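Local coordinates for protein gamma-glutamyl-gamma-aminobutyrate hydrolase PuuD (Escherichia coli, PDB 6VTV) that hydrolyses the gamma-glutamyl linkage of gamma-glutamyl-gamma-aminobutyrate, releasing 4-aminobutanoate and glutamate in the last step of putrescine degradation, at residues 48-60 with 92-104. Sequence-based numbering, arbitrary orientation.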
ATOM      1  N   ALA B  48       0.039  -3.299  -2.608  1.00 21.43           N
ATOM      2  CA  ALA B  48       0.605  -3.266  -1.268  1.00 22.69           C
ATOM      3  C   ALA B  48      -0.333  -3.947  -0.281  1.00 26.33           C
ATOM      4  O   ALA B  48      -1.551  -3.749  -0.321  1.00 25.15           O
ATOM      5  CB  ALA B  48       0.882  -1.826  -0.835  1.00 22.16           C
ATOM      6  N   LEU B  49       0.247  -4.751   0.609  1.00 24.39           N
ATOM      7  CA  LEU B  49      -0.527  -5.580   1.525  1.00 26.61           C
ATOM      8  C   LEU B  49      -0.424  -5.046   2.946  1.00 23.66           C
ATOM      9  O   LEU B  49       0.660  -5.108   3.549  1.00 21.60           O
ATOM     10  CB  LEU B  49      -0.039  -7.029   1.467  1.00 24.84           C
ATOM     11  CG  LEU B  49       0.104  -7.630   0.067  1.00 24.19           C
ATOM     12  CD1 LEU B  49       0.728  -9.016   0.138  1.00 20.66           C
ATOM     13  CD2 LEU B  49      -1.241  -7.675  -0.642  1.00 23.69           C
ATOM     14  N   PRO B  50      -1.505  -4.526   3.523  1.00 25.26           N
ATOM     15  CA  PRO B  50      -1.459  -4.079   4.920  1.00 23.37           C
ATOM     16  C   PRO B  50      -1.350  -5.250   5.884  1.00 25.49           C
ATOM     17  O   PRO B  50      -1.679  -6.395   5.566  1.00 25.11           O
ATOM     18  CB  PRO B  50      -2.787  -3.334   5.109  1.00 25.72           C
ATOM     19  CG  PRO B  50      -3.363  -3.162   3.736  1.00 29.05           C
ATOM     20  CD  PRO B  50      -2.806  -4.257   2.893  1.00 28.38           C
ATOM     21  N   HIS B  51      -0.890  -4.932   7.099  1.00 22.96           N
ATOM     22  CA  HIS B  51      -0.657  -5.951   8.116  1.00 26.69           C
ATOM     23  C   HIS B  51      -1.942  -6.633   8.566  1.00 30.16           C
ATOM     24  O   HIS B  51      -1.887  -7.768   9.051  1.00 32.17           O
ATOM     25  CB  HIS B  51       0.049  -5.332   9.325  1.00 27.68           C
ATOM     26  CG  HIS B  51       1.419  -4.811   9.021  1.00 27.66           C
ATOM     27  ND1 HIS B  51       2.130  -4.026   9.902  1.00 26.41           N
ATOM     28  CD2 HIS B  51       2.209  -4.961   7.931  1.00 25.64           C
ATOM     29  CE1 HIS B  51       3.298  -3.714   9.370  1.00 26.70           C
ATOM     30  NE2 HIS B  51       3.372  -4.268   8.173  1.00 26.94           N
ATOM     31  N   ALA B  52      -3.093  -5.973   8.418  1.00 28.56           N
ATOM     32  CA  ALA B  52      -4.357  -6.595   8.798  1.00 29.15           C
ATOM     33  C   ALA B  52      -4.673  -7.819   7.951  1.00 24.71           C
ATOM     34  O   ALA B  52      -5.461  -8.671   8.379  1.00 26.76           O
ATOM     35  CB  ALA B  52      -5.498  -5.583   8.695  1.00 28.46           C
ATOM     36  N   LEU B  53      -4.076  -7.930   6.763  1.00 22.86           N
ATOM     37  CA  LEU B  53      -4.293  -9.087   5.904  1.00 23.82           C
ATOM     38  C   LEU B  53      -3.661 -10.356   6.454  1.00 28.84           C
ATOM     39  O   LEU B  53      -3.906 -11.435   5.904  1.00 30.80           O
ATOM     40  CB  LEU B  53      -3.753  -8.802   4.503  1.00 22.80           C
ATOM     41  CG  LEU B  53      -4.449  -7.653   3.776  1.00 25.80           C
ATOM     42  CD1 LEU B  53      -3.981  -7.573   2.336  1.00 26.72           C
ATOM     43  CD2 LEU B  53      -5.959  -7.819   3.847  1.00 27.10           C
ATOM     44  N   ALA B  54      -2.858 -10.257   7.517  1.00 28.87           N
ATOM     45  CA  ALA B  54      -2.308 -11.449   8.151  1.00 32.89           C
ATOM     46  C   ALA B  54      -3.394 -12.317   8.770  1.00 37.05           C
ATOM     47  O   ALA B  54      -3.122 -13.469   9.124  1.00 38.76           O
ATOM     48  CB  ALA B  54      -1.284 -11.056   9.216  1.00 32.22           C
ATOM     49  N   GLU B  55      -4.603 -11.787   8.918  1.00 35.12           N
ATOM     50  CA  GLU B  55      -5.721 -12.586   9.395  1.00 36.00           C
ATOM     51  C   GLU B  55      -5.923 -13.778   8.461  1.00 35.68           C
ATOM     52  O   GLU B  55      -6.003 -13.594   7.239  1.00 37.03           O
ATOM     53  CB  GLU B  55      -6.986 -11.729   9.465  1.00 37.81           C
ATOM     54  CG  GLU B  55      -8.002 -12.182  10.500  1.00 47.21           C
ATOM     55  CD  GLU B  55      -8.709 -13.455  10.097  1.00 54.60           C
ATOM     56  OE1 GLU B  55      -9.050 -13.587   8.903  1.00 56.27           O
ATOM     57  OE2 GLU B  55      -8.925 -14.324  10.967  1.00 58.45           O
ATOM     58  N   PRO B  56      -5.991 -15.005   8.989  1.00 40.82           N
ATOM     59  CA  PRO B  56      -5.992 -16.185   8.106  1.00 43.78           C
ATOM     60  C   PRO B  56      -7.116 -16.204   7.082  1.00 41.40           C
ATOM     61  O   PRO B  56      -6.874 -16.566   5.924  1.00 38.86           O
ATOM     62  CB  PRO B  56      -6.108 -17.351   9.097  1.00 47.29           C
ATOM     63  CG  PRO B  56      -5.492 -16.828  10.353  1.00 44.83           C
ATOM     64  CD  PRO B  56      -5.871 -15.375  10.410  1.00 40.13           C
ATOM     65  N   SER B  57      -8.337 -15.826   7.468  1.00 36.45           N
ATOM     66  CA  SER B  57      -9.447 -15.889   6.521  1.00 43.19           C
ATOM     67  C   SER B  57      -9.275 -14.893   5.380  1.00 38.26           C
ATOM     68  O   SER B  57      -9.692 -15.172   4.251  1.00 40.91           O
ATOM     69  CB  SER B  57     -10.776 -15.651   7.241  1.00 49.63           C
ATOM     70  OG  SER B  57     -10.900 -14.304   7.660  1.00 54.67           O
ATOM     71  N   LEU B  58      -8.664 -13.739   5.649  1.00 33.49           N
ATOM     72  CA  LEU B  58      -8.409 -12.775   4.583  1.00 34.11           C
ATOM     73  C   LEU B  58      -7.225 -13.196   3.721  1.00 34.49           C
ATOM     74  O   LEU B  58      -7.251 -13.019   2.498  1.00 34.28           O
ATOM     75  CB  LEU B  58      -8.165 -11.386   5.174  1.00 31.74           C
ATOM     76  CG  LEU B  58      -9.278 -10.794   6.037  1.00 35.87           C
ATOM     77  CD1 LEU B  58      -8.925  -9.376   6.444  1.00 35.88           C
ATOM     78  CD2 LEU B  58     -10.608 -10.827   5.300  1.00 36.77           C
ATOM     79  N   LEU B  59      -6.181 -13.752   4.340  1.00 30.80           N
ATOM     80  CA  LEU B  59      -5.003 -14.164   3.585  1.00 29.51           C
ATOM     81  C   LEU B  59      -5.335 -15.284   2.607  1.00 30.80           C
ATOM     82  O   LEU B  59      -4.873 -15.272   1.459  1.00 30.44           O
ATOM     83  CB  LEU B  59      -3.894 -14.600   4.542  1.00 30.83           C
ATOM     84  CG  LEU B  59      -2.487 -14.721   3.953  1.00 35.69           C
ATOM     85  CD1 LEU B  59      -1.958 -13.359   3.543  1.00 34.41           C
ATOM     86  CD2 LEU B  59      -1.549 -15.394   4.943  1.00 37.77           C
ATOM     87  N   GLU B  60      -6.138 -16.260   3.040  1.00 33.90           N
ATOM     88  CA  GLU B  60      -6.494 -17.372   2.163  1.00 40.50           C
ATOM     89  C   GLU B  60      -7.286 -16.902   0.950  1.00 41.04           C
ATOM     90  O   GLU B  60      -7.174 -17.493  -0.131  1.00 41.27           O
ATOM     91  CB  GLU B  60      -7.288 -18.421   2.939  1.00 51.35           C
ATOM     92  CG  GLU B  60      -6.464 -19.213   3.942  1.00 63.54           C
ATOM     93  CD  GLU B  60      -5.639 -20.304   3.287  1.00 70.96           C
ATOM     94  OE1 GLU B  60      -4.423 -20.095   3.093  1.00 69.93           O
ATOM     95  OE2 GLU B  60      -6.205 -21.371   2.969  1.00 75.88           O
ATOM     96  N   ALA B  92      11.287  -2.353  16.194  1.00 39.38           N
ATOM     97  CA  ALA B  92      10.543  -3.561  15.880  1.00 35.96           C
ATOM     98  C   ALA B  92       9.277  -3.214  15.104  1.00 38.32           C
ATOM     99  O   ALA B  92       8.745  -2.106  15.195  1.00 29.22           O
ATOM    100  CB  ALA B  92      10.182  -4.327  17.156  1.00 33.48           C
ATOM    101  N   ASP B  93       8.804  -4.183  14.327  1.00 25.74           N
ATOM    102  CA  ASP B  93       7.552  -4.058  13.579  1.00 25.92           C
ATOM    103  C   ASP B  93       6.804  -5.372  13.724  1.00 24.99           C
ATOM    104  O   ASP B  93       6.795  -6.207  12.811  1.00 24.24           O
ATOM    105  CB  ASP B  93       7.815  -3.714  12.110  1.00 30.37           C
ATOM    106  CG  ASP B  93       6.549  -3.336  11.354  1.00 32.69           C
ATOM    107  OD1 ASP B  93       6.670  -2.746  10.259  1.00 28.80           O
ATOM    108  OD2 ASP B  93       5.437  -3.614  11.850  1.00 26.89           O
ATOM    109  N   PRO B  94       6.165  -5.595  14.876  1.00 26.07           N
ATOM    110  CA  PRO B  94       5.483  -6.882  15.097  1.00 27.18           C
ATOM    111  C   PRO B  94       4.398  -7.175  14.078  1.00 27.78           C
ATOM    112  O   PRO B  94       4.183  -8.346  13.737  1.00 26.99           O
ATOM    113  CB  PRO B  94       4.906  -6.727  16.513  1.00 29.92           C
ATOM    114  CG  PRO B  94       5.777  -5.690  17.161  1.00 31.67           C
ATOM    115  CD  PRO B  94       6.095  -4.724  16.060  1.00 28.69           C
ATOM    116  N   GLY B  95       3.716  -6.147  13.572  1.00 26.84           N
ATOM    117  CA  GLY B  95       2.695  -6.376  12.564  1.00 27.15           C
ATOM    118  C   GLY B  95       3.263  -6.930  11.272  1.00 25.46           C
ATOM    119  O   GLY B  95       2.709  -7.867  10.692  1.00 25.03           O
ATOM    120  N   ARG B  96       4.378  -6.362  10.804  1.00 27.06           N
ATOM    121  CA  ARG B  96       5.022  -6.896   9.609  1.00 26.75           C
ATOM    122  C   ARG B  96       5.543  -8.306   9.849  1.00 27.61           C
ATOM    123  O   ARG B  96       5.429  -9.172   8.973  1.00 27.29           O
ATOM    124  CB  ARG B  96       6.154  -5.976   9.153  1.00 25.55           C
ATOM    125  CG  ARG B  96       7.181  -6.689   8.287  1.00 26.01           C
ATOM    126  CD  ARG B  96       7.683  -5.837   7.140  1.00 27.24           C
ATOM    127  NE  ARG B  96       8.519  -6.628   6.240  1.00 30.44           N
ATOM    128  CZ  ARG B  96       9.186  -6.134   5.203  1.00 26.94           C
ATOM    129  NH1 ARG B  96       9.123  -4.840   4.925  1.00 25.55           N
ATOM    130  NH2 ARG B  96       9.917  -6.938   4.442  1.00 29.61           N
ATOM    131  N   ASP B  97       6.124  -8.552  11.028  1.00 28.08           N
ATOM    132  CA  ASP B  97       6.540  -9.902  11.395  1.00 24.86           C
ATOM    133  C   ASP B  97       5.393 -10.889  11.233  1.00 24.83           C
ATOM    134  O   ASP B  97       5.555 -11.963  10.643  1.00 25.68           O
ATOM    135  CB  ASP B  97       7.048  -9.921  12.838  1.00 25.09           C
ATOM    136  CG  ASP B  97       8.450  -9.368  12.977  1.00 28.85           C
ATOM    137  OD1 ASP B  97       9.060  -9.003  11.949  1.00 27.95           O
ATOM    138  OD2 ASP B  97       8.941  -9.299  14.124  1.00 25.87           O
ATOM    139  N   LEU B  98       4.217 -10.531  11.752  1.00 25.60           N
ATOM    140  CA  LEU B  98       3.056 -11.410  11.664  1.00 27.86           C
ATOM    141  C   LEU B  98       2.691 -11.696  10.213  1.00 31.91           C
ATOM    142  O   LEU B  98       2.500 -12.854   9.824  1.00 24.04           O
ATOM    143  CB  LEU B  98       1.878 -10.780  12.404  1.00 27.09           C
ATOM    144  CG  LEU B  98       0.771 -11.717  12.884  1.00 33.66           C
ATOM    145  CD1 LEU B  98       1.286 -12.663  13.960  1.00 34.66           C
ATOM    146  CD2 LEU B  98      -0.411 -10.904  13.390  1.00 37.98           C
ATOM    147  N   LEU B  99       2.592 -10.645   9.393  1.00 26.23           N
ATOM    148  CA  LEU B  99       2.216 -10.828   7.995  1.00 23.56           C
ATOM    149  C   LEU B  99       3.303 -11.555   7.214  1.00 23.91           C
ATOM    150  O   LEU B  99       3.006 -12.434   6.397  1.00 24.28           O
ATOM    151  CB  LEU B  99       1.908  -9.474   7.352  1.00 24.13           C
ATOM    152  CG  LEU B  99       1.558  -9.506   5.862  1.00 27.76           C
ATOM    153  CD1 LEU B  99       0.306 -10.337   5.621  1.00 26.22           C
ATOM    154  CD2 LEU B  99       1.390  -8.097   5.302  1.00 25.34           C
ATOM    155  N   SER B 100       4.571 -11.204   7.453  1.00 25.61           N
ATOM    156  CA  SER B 100       5.667 -11.816   6.708  1.00 25.46           C
ATOM    157  C   SER B 100       5.748 -13.313   6.973  1.00 25.64           C
ATOM    158  O   SER B 100       5.857 -14.114   6.038  1.00 24.31           O
ATOM    159  CB  SER B 100       6.989 -11.139   7.068  1.00 31.82           C
ATOM    160  OG  SER B 100       7.014  -9.798   6.613  1.00 41.22           O
ATOM    161  N   MET B 101       5.703 -13.711   8.248  1.00 23.87           N
ATOM    162  CA  MET B 101       5.765 -15.131   8.576  1.00 29.17           C
ATOM    163  C   MET B 101       4.600 -15.892   7.959  1.00 30.69           C
ATOM    164  O   MET B 101       4.782 -16.989   7.417  1.00 31.92           O
ATOM    165  CB  MET B 101       5.784 -15.326  10.094  1.00 30.82           C
ATOM    166  CG  MET B 101       7.005 -14.747  10.793  1.00 35.71           C
ATOM    167  SD  MET B 101       8.563 -15.410  10.178  1.00 35.72           S
ATOM    168  CE  MET B 101       9.352 -13.915   9.588  1.00 35.53           C
ATOM    169  N   ALA B 102       3.397 -15.319   8.016  1.00 26.04           N
ATOM    170  CA  ALA B 102       2.223 -16.016   7.501  1.00 25.04           C
ATOM    171  C   ALA B 102       2.279 -16.145   5.983  1.00 24.68           C
ATOM    172  O   ALA B 102       1.994 -17.213   5.431  1.00 25.86           O
ATOM    173  CB  ALA B 102       0.949 -15.291   7.937  1.00 26.47           C
ATOM    174  N   ILE B 103       2.651 -15.068   5.290  1.00 23.44           N
ATOM    175  CA  ILE B 103       2.601 -15.103   3.833  1.00 31.19           C
ATOM    176  C   ILE B 103       3.773 -15.891   3.249  1.00 29.62           C
ATOM    177  O   ILE B 103       3.659 -16.444   2.150  1.00 30.33           O
ATOM    178  CB  ILE B 103       2.528 -13.674   3.266  1.00 27.75           C
ATOM    179  CG1 ILE B 103       1.917 -13.695   1.863  1.00 26.35           C
ATOM    180  CG2 ILE B 103       3.901 -13.015   3.254  1.00 25.15           C
ATOM    181  CD1 ILE B 103       1.362 -12.364   1.420  1.00 27.46           C
ATOM    182  N   ILE B 104       4.901 -15.974   3.959  1.00 23.28           N
ATOM    183  CA  ILE B 104       6.000 -16.815   3.490  1.00 22.23           C
ATOM    184  C   ILE B 104       5.603 -18.285   3.554  1.00 26.68           C
ATOM    185  O   ILE B 104       5.714 -19.018   2.565  1.00 35.70           O
ATOM    186  CB  ILE B 104       7.281 -16.546   4.301  1.00 22.15           C
ATOM    187  CG1 ILE B 104       7.871 -15.177   3.962  1.00 24.01           C
ATOM    188  CG2 ILE B 104       8.311 -17.637   4.043  1.00 24.14           C
ATOM    189  CD1 ILE B 104       8.958 -14.742   4.924  1.00 28.28           C
TER
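The imidazole of His51 lies with one face over the first turn of helix 94-109, its ND1 3.4 Å from Gly95 C and its CE1 3.2 Å from Arg96 N. With no side chain at Gly95, the ring can settle directly on the peptide. Its NE2 reaches the Arg96 side chain, 3.4 Å from CB. Leu99 packs against the bend where strand 45-49 runs into the 3-10 turn: CD2 lies 3.5 Å from Pro50 O, CD1 3.7 Å from Ala54 N. Its CG is anti to the backbone N (chi1 177°), which carries both methyls to the backbone of 49-54. Ala54 CB rests on the helix backbone, 3.7 Å from Leu99 CA. One turn on, Ile103 CD1 meets Leu49 CD1 at 3.6 Å, the side chains crossing nearly at right angles, and Leu59 touches Ala102 and Ile103. The packing sets helix 94-109 against the end of strand 45-49, the 3-10 turn 51-54 and the start of helix 56-62 in the alpha/beta fold of the class I glutamine amidotransferases. No hydrogen bond links the segments. Asp93 N-caps the helix through OD2, which accepts Arg96 N from above the carboxylate plane, and its OD1 takes Arg20 N. Met18 O on strand 13-23 accepts a hydrogen bond from His51 NE2, helping to set how the ring is turned. The Arg96 guanidinium leads away, NE salt-bridged to Glu123 OE2, NH2 hydrogen-bonded to Pro72 O.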